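Local coordinates for thioredoxin-like protein (Parabacteroides distasonis, PDB 4FO5), which is of unproven function, having a thioredoxin-like fold and AhpC/TSA-family kinship but lacking the CXXC motif of classical thioredoxins, which makes dithiol redox activity doubtful, at residues 53-66 with 130-142. Sequence-based numbering, arbitrary orientation. Where two conformers were deposited one is given.
Sequences QLANEVNKFGPDKI and NVTPEKLTEILKA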
# COMPACT_ATOMS: atom_id res chain seq x y z
N GLN A 53 2.22 -8.26 -8.47
CA GLN A 53 1.58 -9.46 -7.96
C GLN A 53 0.47 -9.12 -7.00
O GLN A 53 -0.62 -9.69 -7.13
CB GLN A 53 2.60 -10.42 -7.33
CG GLN A 53 3.61 -10.98 -8.35
CD GLN A 53 3.01 -11.62 -9.60
OE1 GLN A 53 2.13 -12.48 -9.51
NE2 GLN A 53 3.52 -11.24 -10.78
N LEU A 54 0.68 -8.15 -6.11
CA LEU A 54 -0.38 -7.71 -5.18
C LEU A 54 -1.57 -7.07 -5.92
O LEU A 54 -2.71 -7.45 -5.66
CB LEU A 54 0.16 -6.74 -4.12
CG LEU A 54 1.14 -7.35 -3.09
CD1 LEU A 54 1.90 -6.25 -2.36
CD2 LEU A 54 0.42 -8.28 -2.10
N ALA A 55 -1.32 -6.11 -6.85
CA ALA A 55 -2.40 -5.45 -7.61
C ALA A 55 -3.25 -6.48 -8.37
O ALA A 55 -4.47 -6.38 -8.33
CB ALA A 55 -1.83 -4.41 -8.57
N ASN A 56 -2.61 -7.51 -8.98
CA ASN A 56 -3.40 -8.52 -9.70
C ASN A 56 -4.18 -9.42 -8.71
O ASN A 56 -5.28 -9.85 -9.04
CB ASN A 56 -2.54 -9.31 -10.68
CG ASN A 56 -2.22 -8.46 -11.90
OD1 ASN A 56 -3.03 -8.33 -12.83
ND2 ASN A 56 -1.11 -7.77 -11.88
N GLU A 57 -3.67 -9.64 -7.49
CA GLU A 57 -4.40 -10.42 -6.50
C GLU A 57 -5.66 -9.68 -6.02
O GLU A 57 -6.68 -10.31 -5.81
CB GLU A 57 -3.51 -10.74 -5.31
CG GLU A 57 -3.96 -11.96 -4.53
CD GLU A 57 -3.82 -13.31 -5.22
OE1 GLU A 57 -3.06 -13.42 -6.22
OE2 GLU A 57 -4.53 -14.24 -4.80
N VAL A 58 -5.57 -8.34 -5.84
CA VAL A 58 -6.66 -7.48 -5.36
C VAL A 58 -7.78 -7.47 -6.39
O VAL A 58 -8.95 -7.47 -5.99
CB VAL A 58 -6.18 -6.05 -4.98
CG1 VAL A 58 -7.35 -5.11 -4.65
CG2 VAL A 58 -5.21 -6.09 -3.80
N ASN A 59 -7.44 -7.58 -7.70
CA ASN A 59 -8.42 -7.64 -8.79
C ASN A 59 -9.34 -8.87 -8.69
O ASN A 59 -10.38 -8.88 -9.35
CB ASN A 59 -7.73 -7.61 -10.18
CG ASN A 59 -7.28 -6.22 -10.61
OD1 ASN A 59 -7.89 -5.20 -10.27
ND2 ASN A 59 -6.22 -6.16 -11.39
N LYS A 60 -8.98 -9.88 -7.87
CA LYS A 60 -9.82 -11.08 -7.68
C LYS A 60 -11.00 -10.77 -6.75
O LYS A 60 -11.97 -11.53 -6.74
CB LYS A 60 -9.02 -12.27 -7.08
CG LYS A 60 -7.95 -12.86 -7.99
CD LYS A 60 -7.22 -13.99 -7.28
CE LYS A 60 -5.92 -14.34 -7.96
NZ LYS A 60 -5.21 -15.44 -7.26
N PHE A 61 -10.91 -9.68 -5.96
CA PHE A 61 -11.94 -9.25 -5.00
C PHE A 61 -12.65 -7.96 -5.44
O PHE A 61 -12.12 -7.18 -6.23
CB PHE A 61 -11.30 -9.04 -3.61
CG PHE A 61 -10.70 -10.29 -3.01
CD1 PHE A 61 -11.46 -11.15 -2.24
CD2 PHE A 61 -9.37 -10.62 -3.25
CE1 PHE A 61 -10.92 -12.33 -1.73
CE2 PHE A 61 -8.82 -11.80 -2.72
CZ PHE A 61 -9.60 -12.65 -1.98
N GLY A 62 -13.84 -7.74 -4.89
CA GLY A 62 -14.61 -6.54 -5.16
C GLY A 62 -14.10 -5.30 -4.43
O GLY A 62 -13.41 -5.41 -3.41
N PRO A 63 -14.50 -4.09 -4.90
CA PRO A 63 -14.06 -2.84 -4.23
C PRO A 63 -14.56 -2.71 -2.79
O PRO A 63 -13.98 -1.95 -2.01
CB PRO A 63 -14.67 -1.74 -5.11
CG PRO A 63 -15.83 -2.41 -5.80
CD PRO A 63 -15.35 -3.79 -6.07
N ASP A 64 -15.64 -3.43 -2.46
CA ASP A 64 -16.27 -3.44 -1.15
C ASP A 64 -15.45 -4.19 -0.12
O ASP A 64 -15.54 -3.87 1.06
CB ASP A 64 -17.65 -4.09 -1.26
CG ASP A 64 -18.60 -3.35 -2.17
OD1 ASP A 64 -19.16 -2.32 -1.72
OD2 ASP A 64 -18.80 -3.79 -3.32
N LYS A 65 -14.70 -5.22 -0.54
CA LYS A 65 -13.89 -6.03 0.38
C LYS A 65 -12.51 -5.43 0.65
O LYS A 65 -12.05 -5.41 1.80
CB LYS A 65 -13.74 -7.46 -0.18
N ILE A 66 -11.83 -4.96 -0.40
CA ILE A 66 -10.45 -4.47 -0.25
C ILE A 66 -10.13 -3.35 -1.22
O ILE A 66 -10.53 -3.38 -2.38
CB ILE A 66 -9.42 -5.65 -0.41
CG1 ILE A 66 -7.94 -5.20 -0.21
CG2 ILE A 66 -9.57 -6.41 -1.74
CD1 ILE A 66 -7.35 -5.45 1.11
N ASN A 130 3.79 -7.01 5.41
CA ASN A 130 4.48 -7.75 4.33
C ASN A 130 3.71 -8.99 3.92
O ASN A 130 4.24 -10.08 4.02
CB ASN A 130 5.92 -8.14 4.75
CG ASN A 130 6.76 -6.95 5.08
OD1 ASN A 130 7.07 -6.12 4.22
ND2 ASN A 130 7.09 -6.80 6.36
N VAL A 131 2.45 -8.81 3.52
CA VAL A 131 1.61 -9.93 3.13
C VAL A 131 1.95 -10.31 1.67
O VAL A 131 2.27 -9.44 0.85
CB VAL A 131 0.10 -9.59 3.36
CG1 VAL A 131 -0.52 -8.80 2.22
CG2 VAL A 131 -0.70 -10.84 3.66
N THR A 132 1.91 -11.61 1.38
CA THR A 132 2.16 -12.16 0.06
C THR A 132 0.82 -12.18 -0.65
O THR A 132 -0.21 -12.16 0.05
CB THR A 132 2.75 -13.58 0.16
OG1 THR A 132 1.82 -14.44 0.83
CG2 THR A 132 4.12 -13.62 0.79
N PRO A 133 0.74 -12.31 -2.00
CA PRO A 133 -0.58 -12.42 -2.64
C PRO A 133 -1.38 -13.59 -2.06
O PRO A 133 -2.57 -13.44 -1.77
CB PRO A 133 -0.23 -12.64 -4.11
CG PRO A 133 1.10 -12.01 -4.27
CD PRO A 133 1.82 -12.34 -3.00
N GLU A 134 -0.71 -14.73 -1.84
CA GLU A 134 -1.28 -15.98 -1.32
C GLU A 134 -1.87 -15.76 0.07
O GLU A 134 -3.05 -16.04 0.26
CB GLU A 134 -0.22 -17.09 -1.32
CG GLU A 134 0.33 -17.46 -2.69
CD GLU A 134 1.26 -16.48 -3.39
OE1 GLU A 134 2.00 -15.74 -2.70
OE2 GLU A 134 1.28 -16.49 -4.65
N LYS A 135 -1.08 -15.19 1.01
CA LYS A 135 -1.57 -14.90 2.37
C LYS A 135 -2.67 -13.82 2.35
O LYS A 135 -3.61 -13.94 3.14
CB LYS A 135 -0.43 -14.49 3.33
CG LYS A 135 -0.80 -14.58 4.84
CD LYS A 135 -0.74 -16.02 5.34
CE LYS A 135 -1.21 -16.23 6.75
NZ LYS A 135 -2.04 -17.47 6.85
N LEU A 136 -2.59 -12.82 1.44
CA LEU A 136 -3.63 -11.78 1.36
C LEU A 136 -5.00 -12.43 1.06
O LEU A 136 -5.97 -12.16 1.77
CB LEU A 136 -3.29 -10.68 0.33
CG LEU A 136 -4.35 -9.62 0.01
CD1 LEU A 136 -4.65 -8.71 1.21
CD2 LEU A 136 -3.95 -8.79 -1.19
N THR A 137 -5.04 -13.35 0.09
CA THR A 137 -6.26 -14.07 -0.31
C THR A 137 -6.80 -14.94 0.85
O THR A 137 -8.00 -14.89 1.12
CB THR A 137 -5.97 -14.89 -1.57
OG1 THR A 137 -5.75 -13.95 -2.62
CG2 THR A 137 -7.09 -15.82 -1.95
N GLU A 138 -5.92 -15.69 1.55
CA GLU A 138 -6.28 -16.53 2.70
C GLU A 138 -6.89 -15.67 3.81
O GLU A 138 -7.87 -16.08 4.42
CB GLU A 138 -5.07 -17.33 3.21
N ILE A 139 -6.33 -14.47 4.04
CA ILE A 139 -6.84 -13.54 5.05
C ILE A 139 -8.21 -12.95 4.64
O ILE A 139 -9.13 -12.91 5.46
CB ILE A 139 -5.81 -12.41 5.35
CG1 ILE A 139 -4.55 -12.96 6.08
CG2 ILE A 139 -6.46 -11.31 6.17
CD1 ILE A 139 -3.32 -12.05 6.03
N LEU A 140 -8.34 -12.48 3.38
CA LEU A 140 -9.58 -11.87 2.88
C LEU A 140 -10.74 -12.87 2.77
O LEU A 140 -11.90 -12.45 2.80
CB LEU A 140 -9.34 -11.19 1.51
CG LEU A 140 -8.47 -9.91 1.50
CD1 LEU A 140 -8.21 -9.44 0.09
CD2 LEU A 140 -9.08 -8.78 2.34
N LYS A 141 -10.44 -14.19 2.67
CA LYS A 141 -11.46 -15.24 2.54
C LYS A 141 -11.91 -15.81 3.90
O LYS A 141 -12.82 -16.66 3.95
CB LYS A 141 -10.98 -16.36 1.61
CG LYS A 141 -11.03 -15.98 0.14
CD LYS A 141 -10.56 -17.10 -0.78
CE LYS A 141 -10.70 -16.77 -2.25
NZ LYS A 141 -12.12 -16.76 -2.72
N ALA A 142 -11.31 -15.32 5.00
CA ALA A 142 -11.64 -15.75 6.36
C ALA A 142 -12.09 -14.56 7.21
O ALA A 142 -13.02 -13.85 6.82
CB ALA A 142 -10.45 -16.42 7.00
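Glu-57 OE2 is gripped by two donors, one from each segment. Thr-137 OG1 reaches its anti lone pair at 2.5 Å, while Lys-60 NZ, at 2.8 Å, arrives from above the carboxylate plane and completes a salt bridge within segment 53-66. With CG anti to the backbone N (chi1 -157°), Glu-57 lays CG against Pro-133 O; a bend at chi2 then carries the carboxylate across Pro-133, OE1 3.6 Å from Pro-133 CB. The two bonds to OE2 limit the rotation of the group. Were Glu-57 cut back to an alanine, the Thr-137 hydroxyl and the Lys-60 ammonium would probably lose their shared acceptor, and a gap would be likely beside Pro-133 CB. That hydroxyl also lies in the plane of the Phe-61 ring, at its CE2 edge. Over one face of the same ring sits Leu-140 CD1, a CH-pi contact 3.8 Å from the centroid and 16° off the normal, while Lys-141 CG skirts the edge near CE1. The two branches of Leu-140 share the work: CD1 also meets Ile-66 CG2, and CD2 lies 3.9 Å from Ile-66 CD1. Deeper, Leu-136 CD2 packs on Val-58 CG2 at 4.0 Å, and Leu-54 CD2 packs against the backbone just before helix 133-140, 3.7 Å from Val-131 O. Thr-132 N-caps that helix, its OG1 accepting from Lys-135 N. Leu-54 and Leu-136 both continue onto Leu-36 of the central sheet, and Leu-136 also touches Leu-119. The short helical segments run roughly parallel, 28° apart with axes 9.7 Å from each other, side by side on one face of the mixed sheet, an arrangement characteristic of the thioredoxin fold, in which the C-terminal helix packs beside the helix following the first core strand.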